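Local coordinates for hypothetical protein (Bacteroides caccae, PDB 4M8R), which is of unknown function but probably combines an N-terminal Ig-like domain with a WD40-like beta-propeller domain, at residues A[118-123]-A[160-165]; A[127-132]-A[177-182]; A[193-198]-A[252-257]; A[197-202]-A[207-212]; A[268-273]-A[292-297]. All coordinates share one frame; numbering follows the deposited sequence.

How the contacts relate
The chain first builds an Ig-like domain, and all five contacts follow it in the propeller-like domain. Contact 1 opens at 118-123. Contact 2 opens at 127-132 before contact 1 closes at 160-165, then closes at 177-182. The two therefore cross, and they join two four-stranded sheets face to face. Contacts 3 and 4 start together around L197. Contact 4 closes a short hairpin at 207-212, within the longer loop that contact 3 closes at 252-257. Contact 5 comes last and spans one strand, from 268-273 to 292-297. F293 of contact 5 reaches back to L197 in the same sheet, while C165 of contact 1 touches L199 of the next sheet.

Contact 1. Residues A[118-123]-A[160-165]; sequences RLYGIN and KTYGLC
Y162 meets R118 through its OH and Y120 through its ring carbon CE1. The Y162 OH lies 3.9 Å from R118 NH1, too long for a hydrogen bond, with the guanidinium and ring planes 81° apart. Y120 brings its OH to 4.1 Å from Y162 CE1, and the two side chains run at about a right angle. The Y162 ring reaches across because its CG is anti to the backbone N (chi1 -161°). The R118 chain is extended from CG to NE, and its NE forms a salt bridge with D116. F181 helps to set both tyrosines: it stacks on Y120 and meets Y162 edge-to-face. Further along, L164 packs on F181, I129, V420 and A422. Strand 118-123 pairs with both 128-133 and the C-terminal strand 419-422, while 163-170 belongs to the next sheet. Pairing of the first and last strands of the propeller-like domain in one sheet is consistent with the velcro closure of beta-propellers.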
# COMPACT_ATOMS: atom_id res chain seq x y z
N ARG A 118 -22.60 -10.69 -4.23
CA ARG A 118 -23.84 -11.39 -4.55
C ARG A 118 -24.73 -11.45 -3.31
O ARG A 118 -24.23 -11.49 -2.19
CB ARG A 118 -23.51 -12.81 -5.04
CG ARG A 118 -22.64 -12.82 -6.28
CD ARG A 118 -22.22 -14.21 -6.72
NE ARG A 118 -21.37 -14.14 -7.91
CZ ARG A 118 -20.83 -15.20 -8.52
NH1 ARG A 118 -21.04 -16.43 -8.07
NH2 ARG A 118 -20.06 -15.02 -9.59
N LEU A 119 -26.04 -11.42 -3.52
CA LEU A 119 -26.99 -11.40 -2.42
C LEU A 119 -27.54 -12.81 -2.18
O LEU A 119 -27.98 -13.48 -3.13
CB LEU A 119 -28.14 -10.44 -2.73
CG LEU A 119 -29.08 -10.13 -1.57
CD1 LEU A 119 -28.37 -9.34 -0.48
CD2 LEU A 119 -30.28 -9.36 -2.09
N TYR A 120 -27.52 -13.24 -0.92
CA TYR A 120 -27.96 -14.58 -0.54
C TYR A 120 -29.06 -14.49 0.50
O TYR A 120 -28.99 -13.68 1.42
CB TYR A 120 -26.79 -15.38 0.03
CG TYR A 120 -25.62 -15.55 -0.91
CD1 TYR A 120 -24.66 -14.55 -1.04
CD2 TYR A 120 -25.48 -16.70 -1.68
CE1 TYR A 120 -23.59 -14.70 -1.90
CE2 TYR A 120 -24.42 -16.86 -2.55
CZ TYR A 120 -23.47 -15.85 -2.66
OH TYR A 120 -22.41 -16.01 -3.52
N GLY A 121 -30.08 -15.34 0.37
CA GLY A 121 -31.19 -15.39 1.32
C GLY A 121 -31.23 -16.71 2.08
O GLY A 121 -30.87 -17.75 1.53
N ILE A 122 -31.70 -16.65 3.32
CA ILE A 122 -31.89 -17.86 4.13
C ILE A 122 -33.31 -18.39 3.92
O ILE A 122 -34.28 -17.73 4.28
CB ILE A 122 -31.71 -17.59 5.65
CG1 ILE A 122 -30.49 -16.70 5.92
CG2 ILE A 122 -31.60 -18.90 6.41
CD1 ILE A 122 -29.18 -17.27 5.45
N ASN A 123 -33.42 -19.59 3.34
CA ASN A 123 -34.72 -20.22 3.14
C ASN A 123 -35.02 -21.17 4.30
O ASN A 123 -34.49 -22.28 4.36
CB ASN A 123 -34.76 -20.97 1.81
CG ASN A 123 -36.15 -21.43 1.44
OD1 ASN A 123 -36.49 -22.60 1.57
ND2 ASN A 123 -36.98 -20.49 0.98
N LYS A 160 -14.25 -11.33 0.67
CA LYS A 160 -13.26 -12.18 -0.01
C LYS A 160 -13.17 -13.61 0.49
O LYS A 160 -12.41 -14.39 -0.06
CB LYS A 160 -11.87 -11.54 -0.03
CG LYS A 160 -11.84 -10.15 -0.64
CD LYS A 160 -10.44 -9.59 -0.63
CE LYS A 160 -10.39 -8.21 -1.26
NZ LYS A 160 -9.03 -7.61 -1.12
N THR A 161 -13.93 -13.97 1.52
CA THR A 161 -13.89 -15.34 2.04
C THR A 161 -14.71 -16.33 1.23
O THR A 161 -14.51 -17.53 1.35
CB THR A 161 -14.36 -15.39 3.50
OG1 THR A 161 -15.69 -14.86 3.60
CG2 THR A 161 -13.42 -14.60 4.39
N TYR A 162 -15.62 -15.82 0.40
CA TYR A 162 -16.54 -16.64 -0.40
C TYR A 162 -17.22 -17.69 0.47
O TYR A 162 -17.14 -18.90 0.21
CB TYR A 162 -15.84 -17.28 -1.62
CG TYR A 162 -16.81 -17.74 -2.70
CD1 TYR A 162 -17.68 -16.84 -3.31
CD2 TYR A 162 -16.84 -19.06 -3.12
CE1 TYR A 162 -18.56 -17.25 -4.30
CE2 TYR A 162 -17.72 -19.49 -4.11
CZ TYR A 162 -18.58 -18.58 -4.69
OH TYR A 162 -19.45 -18.99 -5.67
N GLY A 163 -17.90 -17.20 1.49
CA GLY A 163 -18.71 -18.02 2.38
C GLY A 163 -19.37 -17.14 3.43
O GLY A 163 -19.17 -15.92 3.43
N LEU A 164 -20.13 -17.76 4.33
CA LEU A 164 -20.92 -17.02 5.31
C LEU A 164 -20.58 -17.43 6.73
O LEU A 164 -20.43 -18.61 7.02
CB LEU A 164 -22.40 -17.25 5.07
CG LEU A 164 -22.94 -16.85 3.70
CD1 LEU A 164 -24.38 -17.30 3.53
CD2 LEU A 164 -22.82 -15.35 3.49
N CYS A 165 -20.47 -16.43 7.60
CA CYS A 165 -20.31 -16.65 9.02
C CYS A 165 -21.65 -16.44 9.71
O CYS A 165 -22.46 -15.63 9.26
CB CYS A 165 -19.26 -15.70 9.60
SG CYS A 165 -17.60 -15.92 8.90

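Contact 2. Residues A[127-132]-A[177-182]; sequences KTIERA and FFLDFC
I129 holds CG1 beside its backbone N (chi1 -55°), which points CG1 at L179 and leaves CG2, anti to the N, for F181. L179 has its CG anti to the backbone N (chi1 170°), which carries CD2 toward I129. I129 CG1 and L179 CD2 meet at 3.8 Å, and the two side chains run antiparallel to each other there. The second branch, I129 CG2, comes to the edge of the F181 ring, 4.4 Å from F181 CE1 and near the ring plane. Strands 128-133 and 173-180 lie in adjacent sheets, consistent with neighbouring blades of a beta-propeller, and these apolar groups form part of the layer between them. The F181 ring also meets W144, and the backbone O of F181 accepts from W144 NE1. At the end of the strand, D180 makes an Asx turn. Its OD1 accepts from C182 N at 2.7 Å, with a bent N-H angle of 134°. D180 OD2 forms a salt bridge with R84.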
# COMPACT_ATOMS: atom_id res chain seq x y z
N LYS A 127 -34.57 -25.15 4.46
CA LYS A 127 -33.29 -25.10 5.18
C LYS A 127 -32.12 -25.05 4.21
O LYS A 127 -31.31 -25.98 4.12
CB LYS A 127 -33.16 -26.28 6.16
CG LYS A 127 -34.25 -26.34 7.22
CD LYS A 127 -34.22 -25.13 8.14
CE LYS A 127 -35.24 -25.25 9.26
NZ LYS A 127 -35.25 -24.04 10.13
N THR A 128 -32.05 -23.94 3.47
CA THR A 128 -31.04 -23.73 2.44
C THR A 128 -30.62 -22.27 2.36
O THR A 128 -31.42 -21.37 2.63
CB THR A 128 -31.56 -24.15 1.05
OG1 THR A 128 -32.81 -23.50 0.79
CG2 THR A 128 -31.74 -25.65 0.95
N ILE A 129 -29.37 -22.05 1.98
CA ILE A 129 -28.89 -20.73 1.57
C ILE A 129 -29.11 -20.63 0.07
O ILE A 129 -28.66 -21.50 -0.67
CB ILE A 129 -27.39 -20.55 1.84
CG1 ILE A 129 -27.05 -20.84 3.30
CG2 ILE A 129 -26.93 -19.15 1.45
CD1 ILE A 129 -27.72 -19.91 4.28
N GLU A 130 -29.79 -19.58 -0.37
CA GLU A 130 -30.10 -19.39 -1.79
C GLU A 130 -29.45 -18.13 -2.32
O GLU A 130 -29.50 -17.09 -1.66
CB GLU A 130 -31.61 -19.30 -2.00
CG GLU A 130 -32.35 -20.62 -1.86
CD GLU A 130 -33.84 -20.51 -2.13
OE1 GLU A 130 -34.36 -19.38 -2.30
OE2 GLU A 130 -34.51 -21.57 -2.17
N ARG A 131 -28.87 -18.20 -3.51
CA ARG A 131 -28.38 -16.99 -4.18
C ARG A 131 -29.55 -16.24 -4.78
O ARG A 131 -30.16 -16.72 -5.73
CB ARG A 131 -27.37 -17.33 -5.26
CG ARG A 131 -26.75 -16.10 -5.92
CD ARG A 131 -25.63 -16.49 -6.85
NE ARG A 131 -26.15 -17.25 -7.98
CZ ARG A 131 -25.48 -18.20 -8.64
NH1 ARG A 131 -24.24 -18.53 -8.29
NH2 ARG A 131 -26.06 -18.82 -9.67
N ALA A 132 -29.86 -15.08 -4.22
CA ALA A 132 -31.04 -14.31 -4.63
C ALA A 132 -30.73 -13.35 -5.76
O ALA A 132 -31.60 -13.06 -6.59
CB ALA A 132 -31.61 -13.55 -3.44
N PHE A 177 -19.78 -20.35 13.15
CA PHE A 177 -19.39 -21.24 12.06
C PHE A 177 -19.21 -20.48 10.75
O PHE A 177 -19.83 -19.44 10.55
CB PHE A 177 -20.47 -22.29 11.85
CG PHE A 177 -20.55 -23.29 12.95
CD1 PHE A 177 -19.79 -24.45 12.90
CD2 PHE A 177 -21.36 -23.07 14.04
CE1 PHE A 177 -19.85 -25.37 13.92
CE2 PHE A 177 -21.43 -23.98 15.07
CZ PHE A 177 -20.67 -25.14 15.01
N PHE A 178 -18.38 -21.04 9.88
CA PHE A 178 -18.21 -20.54 8.52
C PHE A 178 -18.70 -21.59 7.54
O PHE A 178 -18.24 -22.73 7.57
CB PHE A 178 -16.73 -20.24 8.26
CG PHE A 178 -16.41 -19.87 6.84
CD1 PHE A 178 -16.75 -18.61 6.34
CD2 PHE A 178 -15.76 -20.76 6.00
CE1 PHE A 178 -16.45 -18.27 5.04
CE2 PHE A 178 -15.46 -20.42 4.69
CZ PHE A 178 -15.81 -19.17 4.21
N LEU A 179 -19.66 -21.21 6.69
CA LEU A 179 -20.10 -22.06 5.59
C LEU A 179 -19.32 -21.69 4.34
O LEU A 179 -19.45 -20.58 3.86
CB LEU A 179 -21.60 -21.89 5.33
CG LEU A 179 -22.10 -22.56 4.05
CD1 LEU A 179 -21.92 -24.07 4.13
CD2 LEU A 179 -23.55 -22.20 3.79
N ASP A 180 -18.54 -22.63 3.82
CA ASP A 180 -17.68 -22.40 2.66
C ASP A 180 -18.48 -22.65 1.38
O ASP A 180 -18.94 -23.76 1.16
CB ASP A 180 -16.46 -23.33 2.73
CG ASP A 180 -15.44 -23.07 1.62
OD1 ASP A 180 -15.83 -22.63 0.51
OD2 ASP A 180 -14.24 -23.32 1.85
N PHE A 181 -18.63 -21.63 0.54
CA PHE A 181 -19.39 -21.77 -0.70
C PHE A 181 -18.76 -22.76 -1.69
O PHE A 181 -19.48 -23.41 -2.44
CB PHE A 181 -19.58 -20.42 -1.42
CG PHE A 181 -20.60 -19.51 -0.78
CD1 PHE A 181 -21.74 -20.00 -0.14
CD2 PHE A 181 -20.45 -18.13 -0.88
CE1 PHE A 181 -22.66 -19.13 0.42
CE2 PHE A 181 -21.37 -17.26 -0.33
CZ PHE A 181 -22.48 -17.76 0.32
N CYS A 182 -17.43 -22.86 -1.70
CA CYS A 182 -16.73 -23.78 -2.60
C CYS A 182 -17.11 -25.25 -2.38
O CYS A 182 -17.30 -25.99 -3.33
CB CYS A 182 -15.21 -23.66 -2.44
SG CYS A 182 -14.51 -22.05 -2.84

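Contact 3. Residues A[193-198]-A[252-257]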
# COMPACT_ATOMS: atom_id res chain seq x y z
N ASP A 193 -15.72 -24.27 23.48
CA ASP A 193 -17.17 -24.31 23.40
C ASP A 193 -17.79 -23.29 24.35
O ASP A 193 -18.44 -23.65 25.32
CB ASP A 193 -17.67 -25.72 23.72
CG ASP A 193 -17.18 -26.76 22.73
OD1 ASP A 193 -17.57 -26.68 21.55
OD2 ASP A 193 -16.41 -27.65 23.13
N TYR A 194 -17.56 -22.01 24.07
CA TYR A 194 -18.10 -20.93 24.89
C TYR A 194 -19.32 -20.34 24.20
O TYR A 194 -19.32 -20.15 22.99
CB TYR A 194 -17.04 -19.84 25.12
CG TYR A 194 -15.80 -20.27 25.91
CD1 TYR A 194 -15.86 -21.30 26.85
CD2 TYR A 194 -14.58 -19.61 25.74
CE1 TYR A 194 -14.73 -21.68 27.57
CE2 TYR A 194 -13.45 -19.98 26.46
CZ TYR A 194 -13.53 -21.02 27.37
OH TYR A 194 -12.43 -21.41 28.10
N ASN A 195 -20.36 -20.06 24.97
CA ASN A 195 -21.59 -19.50 24.42
C ASN A 195 -21.34 -18.12 23.85
O ASN A 195 -20.62 -17.31 24.44
CB ASN A 195 -22.67 -19.43 25.50
CG ASN A 195 -24.03 -19.04 24.93
OD1 ASN A 195 -24.52 -19.65 23.99
ND2 ASN A 195 -24.63 -18.00 25.50
N THR A 196 -21.93 -17.86 22.70
CA THR A 196 -21.72 -16.62 21.96
C THR A 196 -22.98 -15.76 21.97
O THR A 196 -24.01 -16.14 21.40
CB THR A 196 -21.32 -16.94 20.52
OG1 THR A 196 -20.25 -17.90 20.52
CG2 THR A 196 -20.87 -15.68 19.78
N LEU A 197 -22.89 -14.59 22.60
CA LEU A 197 -23.98 -13.61 22.59
C LEU A 197 -24.30 -13.11 21.19
O LEU A 197 -25.47 -12.96 20.84
CB LEU A 197 -23.62 -12.39 23.43
CG LEU A 197 -23.76 -12.44 24.94
CD1 LEU A 197 -23.52 -11.04 25.50
CD2 LEU A 197 -25.14 -12.94 25.35
N ALA A 198 -23.26 -12.81 20.41
CA ALA A 198 -23.44 -12.14 19.13
C ALA A 198 -22.16 -12.10 18.32
O ALA A 198 -21.07 -12.08 18.89
CB ALA A 198 -23.93 -10.72 19.34
N PHE A 252 -31.12 -9.50 32.23
CA PHE A 252 -30.81 -10.01 30.89
C PHE A 252 -30.16 -11.38 30.89
O PHE A 252 -29.38 -11.71 31.79
CB PHE A 252 -29.93 -9.00 30.14
CG PHE A 252 -30.65 -7.74 29.77
CD1 PHE A 252 -31.32 -7.64 28.56
CD2 PHE A 252 -30.69 -6.66 30.65
CE1 PHE A 252 -32.00 -6.49 28.22
CE2 PHE A 252 -31.37 -5.50 30.31
CZ PHE A 252 -32.02 -5.42 29.09
N THR A 253 -30.48 -12.17 29.86
CA THR A 253 -29.98 -13.53 29.70
C THR A 253 -29.50 -13.75 28.26
O THR A 253 -29.97 -13.09 27.34
CB THR A 253 -31.07 -14.56 30.04
OG1 THR A 253 -32.22 -14.33 29.23
CG2 THR A 253 -31.46 -14.46 31.51
N PRO A 254 -28.55 -14.69 28.06
CA PRO A 254 -27.91 -14.89 26.75
C PRO A 254 -28.86 -15.16 25.57
O PRO A 254 -28.58 -14.73 24.45
CB PRO A 254 -26.98 -16.09 26.97
CG PRO A 254 -27.29 -16.63 28.33
CD PRO A 254 -27.93 -15.53 29.10
N GLU A 255 -29.97 -15.86 25.82
CA GLU A 255 -30.94 -16.18 24.76
C GLU A 255 -31.60 -14.93 24.14
O GLU A 255 -32.20 -15.01 23.07
CB GLU A 255 -32.02 -17.15 25.25
CG GLU A 255 -32.65 -16.80 26.60
CD GLU A 255 -31.98 -17.47 27.78
OE1 GLU A 255 -30.80 -17.89 27.66
OE2 GLU A 255 -32.62 -17.58 28.85
N GLN A 256 -31.47 -13.79 24.81
CA GLN A 256 -32.04 -12.53 24.33
C GLN A 256 -31.20 -11.83 23.25
O GLN A 256 -31.64 -10.84 22.68
CB GLN A 256 -32.23 -11.57 25.51
CG GLN A 256 -33.16 -12.12 26.58
CD GLN A 256 -33.42 -11.12 27.69
OE1 GLN A 256 -32.52 -10.80 28.45
NE2 GLN A 256 -34.64 -10.63 27.78
N PHE A 257 -30.00 -12.35 22.98
CA PHE A 257 -29.06 -11.72 22.05
C PHE A 257 -28.75 -12.63 20.86
O PHE A 257 -29.02 -13.83 20.89
CB PHE A 257 -27.74 -11.42 22.76
CG PHE A 257 -27.88 -10.56 23.98
CD1 PHE A 257 -28.35 -11.09 25.17
CD2 PHE A 257 -27.53 -9.22 23.94
CE1 PHE A 257 -28.48 -10.30 26.30
CE2 PHE A 257 -27.66 -8.42 25.06
CZ PHE A 257 -28.13 -8.96 26.25
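P254, which packs against N195 and L197, sits in a short turn held by a bond from T253 N to Q256 OE1 of 2.8 Å. That bond is fairly straight (158°). Two backbone bonds tighten the turn: Q256 N to T253 O, and F257 N to P254 O. The result is a single 3-10 turn, 254-256, in the loop leading to strand 262-264. It covers the point where the chain turns a corner at L197, in strand 196-201 of a propeller-like sheet. L197 CD2 enters between the two ends of the turn. L197 CD2 lies 3.7 Å from P254 CA and equally far from F257 CD1, and the L197 and F257 side chains point the same way. The L197 carbonyl O also comes within 3.3 Å of F257 CB. N195 ND2 rests 3.4 Å from P254 CB, the two side chains crossing at about a right angle. N195 OD1 accepts from Q174 N. L248 packs on L197, P254 and F257 together.

Contact 4. Residues A[197-202]-A[207-212]; sequences LALVIG and IAAIQQ
I210 spreads between L197 and V200. Its CG2 touches L197 CD1 at 3.8 Å, and its CD1 reaches V200 CG2 at 4.1 Å. The I210 CG1 branch stands beside the backbone N (chi1 -60°), which sends CD1 toward V200. Next along the same face, the small A208 takes the bulk of V200, with CB to CB at 4.0 Å. On the other face, L199 CD2 lies over A209, 4.0 Å from its CB. Near the turn, I201 CG2 and I207 CD1 meet side by side at 3.9 Å. The backbone pairs as an antiparallel hairpin. V200 and A208 exchange two bonds, V200 N to A208 O and A208 N to V200 O. I210 N gives to A198 O, and L197 N to I210 O. Strand 262-264 flanks 196-201 and strand 217-221 flanks 208-212, while I271 and L273 of strand 270-276 pack on the V200 and I210 face. A208 also meets F57 of the second subunit.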
# COMPACT_ATOMS: atom_id res chain seq x y z
N LEU A 197 -22.89 -14.59 22.60
CA LEU A 197 -23.98 -13.61 22.59
C LEU A 197 -24.30 -13.11 21.19
O LEU A 197 -25.47 -12.96 20.84
CB LEU A 197 -23.62 -12.39 23.43
CG LEU A 197 -23.76 -12.44 24.94
CD1 LEU A 197 -23.52 -11.04 25.50
CD2 LEU A 197 -25.14 -12.94 25.35
N ALA A 198 -23.26 -12.81 20.41
CA ALA A 198 -23.44 -12.14 19.13
C ALA A 198 -22.16 -12.10 18.32
O ALA A 198 -21.07 -12.08 18.89
CB ALA A 198 -23.93 -10.72 19.34
N LEU A 199 -22.29 -12.10 17.00
CA LEU A 199 -21.20 -11.72 16.13
C LEU A 199 -21.21 -10.21 16.03
O LEU A 199 -22.26 -9.57 16.19
CB LEU A 199 -21.38 -12.32 14.74
CG LEU A 199 -21.31 -13.84 14.64
CD1 LEU A 199 -21.45 -14.25 13.18
CD2 LEU A 199 -20.01 -14.36 15.22
N VAL A 200 -20.05 -9.63 15.76
CA VAL A 200 -19.93 -8.19 15.63
C VAL A 200 -19.18 -7.86 14.34
O VAL A 200 -18.06 -8.31 14.13
CB VAL A 200 -19.19 -7.58 16.83
CG1 VAL A 200 -19.23 -6.06 16.76
CG2 VAL A 200 -19.82 -8.05 18.14
N ILE A 201 -19.83 -7.08 13.49
CA ILE A 201 -19.26 -6.71 12.21
C ILE A 201 -18.94 -5.22 12.18
O ILE A 201 -19.27 -4.48 13.11
CB ILE A 201 -20.21 -7.07 11.05
CG1 ILE A 201 -21.58 -6.42 11.23
CG2 ILE A 201 -20.36 -8.58 10.98
CD1 ILE A 201 -22.48 -6.61 10.03
N GLY A 202 -18.28 -4.78 11.11
CA GLY A 202 -17.98 -3.36 10.91
C GLY A 202 -16.60 -2.89 11.36
O GLY A 202 -16.31 -1.70 11.25
N ILE A 207 -14.24 -10.34 11.76
CA ILE A 207 -15.50 -10.63 12.43
C ILE A 207 -15.16 -10.92 13.88
O ILE A 207 -14.32 -11.78 14.17
CB ILE A 207 -16.21 -11.88 11.87
CG1 ILE A 207 -16.36 -11.81 10.35
CG2 ILE A 207 -17.57 -12.05 12.54
CD1 ILE A 207 -17.27 -10.72 9.85
N ALA A 208 -15.80 -10.19 14.79
CA ALA A 208 -15.60 -10.41 16.22
C ALA A 208 -16.78 -11.17 16.79
O ALA A 208 -17.79 -11.36 16.12
CB ALA A 208 -15.44 -9.07 16.93
N ALA A 209 -16.64 -11.62 18.02
CA ALA A 209 -17.74 -12.26 18.73
C ALA A 209 -17.63 -12.00 20.22
O ALA A 209 -16.53 -11.98 20.77
CB ALA A 209 -17.77 -13.75 18.44
N ILE A 210 -18.77 -11.78 20.87
CA ILE A 210 -18.82 -11.64 22.31
C ILE A 210 -19.13 -13.03 22.87
O ILE A 210 -20.18 -13.60 22.58
CB ILE A 210 -19.88 -10.61 22.75
CG1 ILE A 210 -19.55 -9.24 22.15
CG2 ILE A 210 -19.94 -10.51 24.26
CD1 ILE A 210 -20.68 -8.24 22.19
N GLN A 211 -18.21 -13.58 23.65
CA GLN A 211 -18.31 -14.95 24.12
C GLN A 211 -17.99 -15.06 25.60
O GLN A 211 -17.26 -14.23 26.14
CB GLN A 211 -17.36 -15.86 23.35
CG GLN A 211 -17.62 -15.90 21.86
CD GLN A 211 -16.70 -16.88 21.16
OE1 GLN A 211 -15.48 -16.73 21.20
NE2 GLN A 211 -17.29 -17.88 20.51
N GLN A 212 -18.53 -16.10 26.23
CA GLN A 212 -18.40 -16.31 27.66
C GLN A 212 -17.06 -16.98 27.98
O GLN A 212 -16.96 -18.21 28.01
CB GLN A 212 -19.56 -17.16 28.17
CG GLN A 212 -19.59 -17.32 29.67
CD GLN A 212 -20.92 -17.85 30.17
OE1 GLN A 212 -21.46 -18.81 29.62
NE2 GLN A 212 -21.47 -17.21 31.19

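Contact 5. Residues A[268-273]-A[292-297]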
# COMPACT_ATOMS: atom_id res chain seq x y z
N ASN A 268 -13.91 1.52 16.74
CA ASN A 268 -14.02 0.13 17.20
C ASN A 268 -13.90 -0.06 18.71
O ASN A 268 -13.40 -1.08 19.17
CB ASN A 268 -13.00 -0.75 16.46
CG ASN A 268 -13.24 -0.79 14.96
OD1 ASN A 268 -14.26 -0.32 14.46
ND2 ASN A 268 -12.29 -1.37 14.23
N GLU A 269 -14.38 0.91 19.48
CA GLU A 269 -14.37 0.83 20.93
C GLU A 269 -15.75 0.53 21.51
O GLU A 269 -15.86 -0.19 22.51
CB GLU A 269 -13.83 2.13 21.53
CG GLU A 269 -12.35 2.36 21.21
CD GLU A 269 -11.83 3.70 21.69
OE1 GLU A 269 -12.40 4.28 22.64
OE2 GLU A 269 -10.82 4.18 21.13
N ILE A 270 -16.79 1.07 20.87
CA ILE A 270 -18.17 0.85 21.29
C ILE A 270 -18.89 -0.05 20.28
O ILE A 270 -18.73 0.13 19.07
CB ILE A 270 -18.94 2.18 21.41
CG1 ILE A 270 -18.15 3.21 22.25
CG2 ILE A 270 -20.32 1.96 22.01
CD1 ILE A 270 -17.96 2.83 23.70
N ILE A 271 -19.67 -1.00 20.79
CA ILE A 271 -20.42 -1.93 19.96
C ILE A 271 -21.92 -1.79 20.22
O ILE A 271 -22.35 -1.76 21.37
CB ILE A 271 -20.00 -3.39 20.24
CG1 ILE A 271 -18.56 -3.63 19.75
CG2 ILE A 271 -20.96 -4.37 19.55
CD1 ILE A 271 -17.91 -4.90 20.26
N LEU A 272 -22.70 -1.73 19.15
CA LEU A 272 -24.15 -1.62 19.25
C LEU A 272 -24.79 -3.00 19.16
O LEU A 272 -24.54 -3.74 18.22
CB LEU A 272 -24.71 -0.74 18.12
CG LEU A 272 -24.46 0.77 18.19
CD1 LEU A 272 -22.98 1.10 18.10
CD2 LEU A 272 -25.23 1.45 17.06
N LEU A 273 -25.63 -3.32 20.14
CA LEU A 273 -26.39 -4.56 20.14
C LEU A 273 -27.86 -4.26 20.35
O LEU A 273 -28.23 -3.16 20.77
CB LEU A 273 -25.91 -5.49 21.25
CG LEU A 273 -24.41 -5.77 21.34
CD1 LEU A 273 -24.06 -6.38 22.70
CD2 LEU A 273 -23.99 -6.69 20.21
N GLY A 292 -17.82 -2.63 29.87
CA GLY A 292 -18.91 -3.60 29.97
C GLY A 292 -20.18 -3.18 29.24
O GLY A 292 -20.14 -2.40 28.29
N PHE A 293 -21.31 -3.72 29.71
CA PHE A 293 -22.60 -3.52 29.06
C PHE A 293 -23.37 -2.38 29.72
O PHE A 293 -23.28 -2.19 30.93
CB PHE A 293 -23.45 -4.79 29.16
CG PHE A 293 -22.86 -5.97 28.45
CD1 PHE A 293 -21.98 -6.82 29.10
CD2 PHE A 293 -23.21 -6.26 27.13
CE1 PHE A 293 -21.44 -7.92 28.45
CE2 PHE A 293 -22.68 -7.36 26.48
CZ PHE A 293 -21.79 -8.19 27.14
N TYR A 294 -24.13 -1.65 28.92
CA TYR A 294 -25.13 -0.72 29.46
C TYR A 294 -26.26 -0.50 28.46
O TYR A 294 -26.05 -0.44 27.25
CB TYR A 294 -24.51 0.62 29.90
CG TYR A 294 -23.46 1.23 28.97
CD1 TYR A 294 -22.13 0.81 29.02
CD2 TYR A 294 -23.80 2.26 28.09
CE1 TYR A 294 -21.17 1.37 28.18
CE2 TYR A 294 -22.84 2.83 27.26
CZ TYR A 294 -21.53 2.38 27.30
OH TYR A 294 -20.58 2.94 26.48
N VAL A 295 -27.48 -0.41 29.00
CA VAL A 295 -28.68 -0.24 28.19
C VAL A 295 -28.78 1.22 27.79
O VAL A 295 -28.60 2.11 28.62
CB VAL A 295 -29.95 -0.63 28.98
CG1 VAL A 295 -31.19 -0.47 28.11
CG2 VAL A 295 -29.85 -2.05 29.52
N LEU A 296 -29.06 1.47 26.51
CA LEU A 296 -29.34 2.82 26.05
C LEU A 296 -30.79 3.14 26.43
O LEU A 296 -31.71 2.73 25.73
CB LEU A 296 -29.10 2.95 24.55
CG LEU A 296 -29.27 4.35 23.95
CD1 LEU A 296 -28.28 5.33 24.57
CD2 LEU A 296 -29.10 4.29 22.44
N GLU A 297 -30.96 3.85 27.53
CA GLU A 297 -32.28 4.00 28.17
C GLU A 297 -33.29 4.79 27.34
O GLU A 297 -32.92 5.56 26.46
CB GLU A 297 -32.13 4.68 29.55
CG GLU A 297 -31.35 3.87 30.58
CD GLU A 297 -32.08 2.63 31.07
OE1 GLU A 297 -33.28 2.47 30.77
OE2 GLU A 297 -31.44 1.81 31.78
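L273 and F293, with I270 and Y294, link two strands of one propeller-like sheet that are not direct neighbours. Strand 282-288 runs between 270-276 and 292-295, antiparallel to both. The segments stand one strand apart, with CA atoms of L273 and V295 9.4 Å from each other, and they meet only through side chains reaching past the middle strand.

The apolar contact is made by L273 and F293. L273 CD1 approaches the edge of the F293 ring, near its plane, 4.1 Å from F293 CE2. The F293 ring also meets Y287 of the middle strand, with planes at about 45°, and packs on L197. L273 packs on A198, so both residues of the pair face strand 196-201.

Backbone bonds run through the middle strand. I271 pairs with Y287, L273 with M285, and Y294 with L286.

The last kind mixes polar and apolar groups. Y294 CG sits between its backbone N and carbonyl carbon (chi1 43°). The Y294 side chain packs on L286 and crosses I270 at about a right angle. The phenol end arrives at the tip of the isoleucine, where Y294 OH is 3.8 Å from I270 CD1.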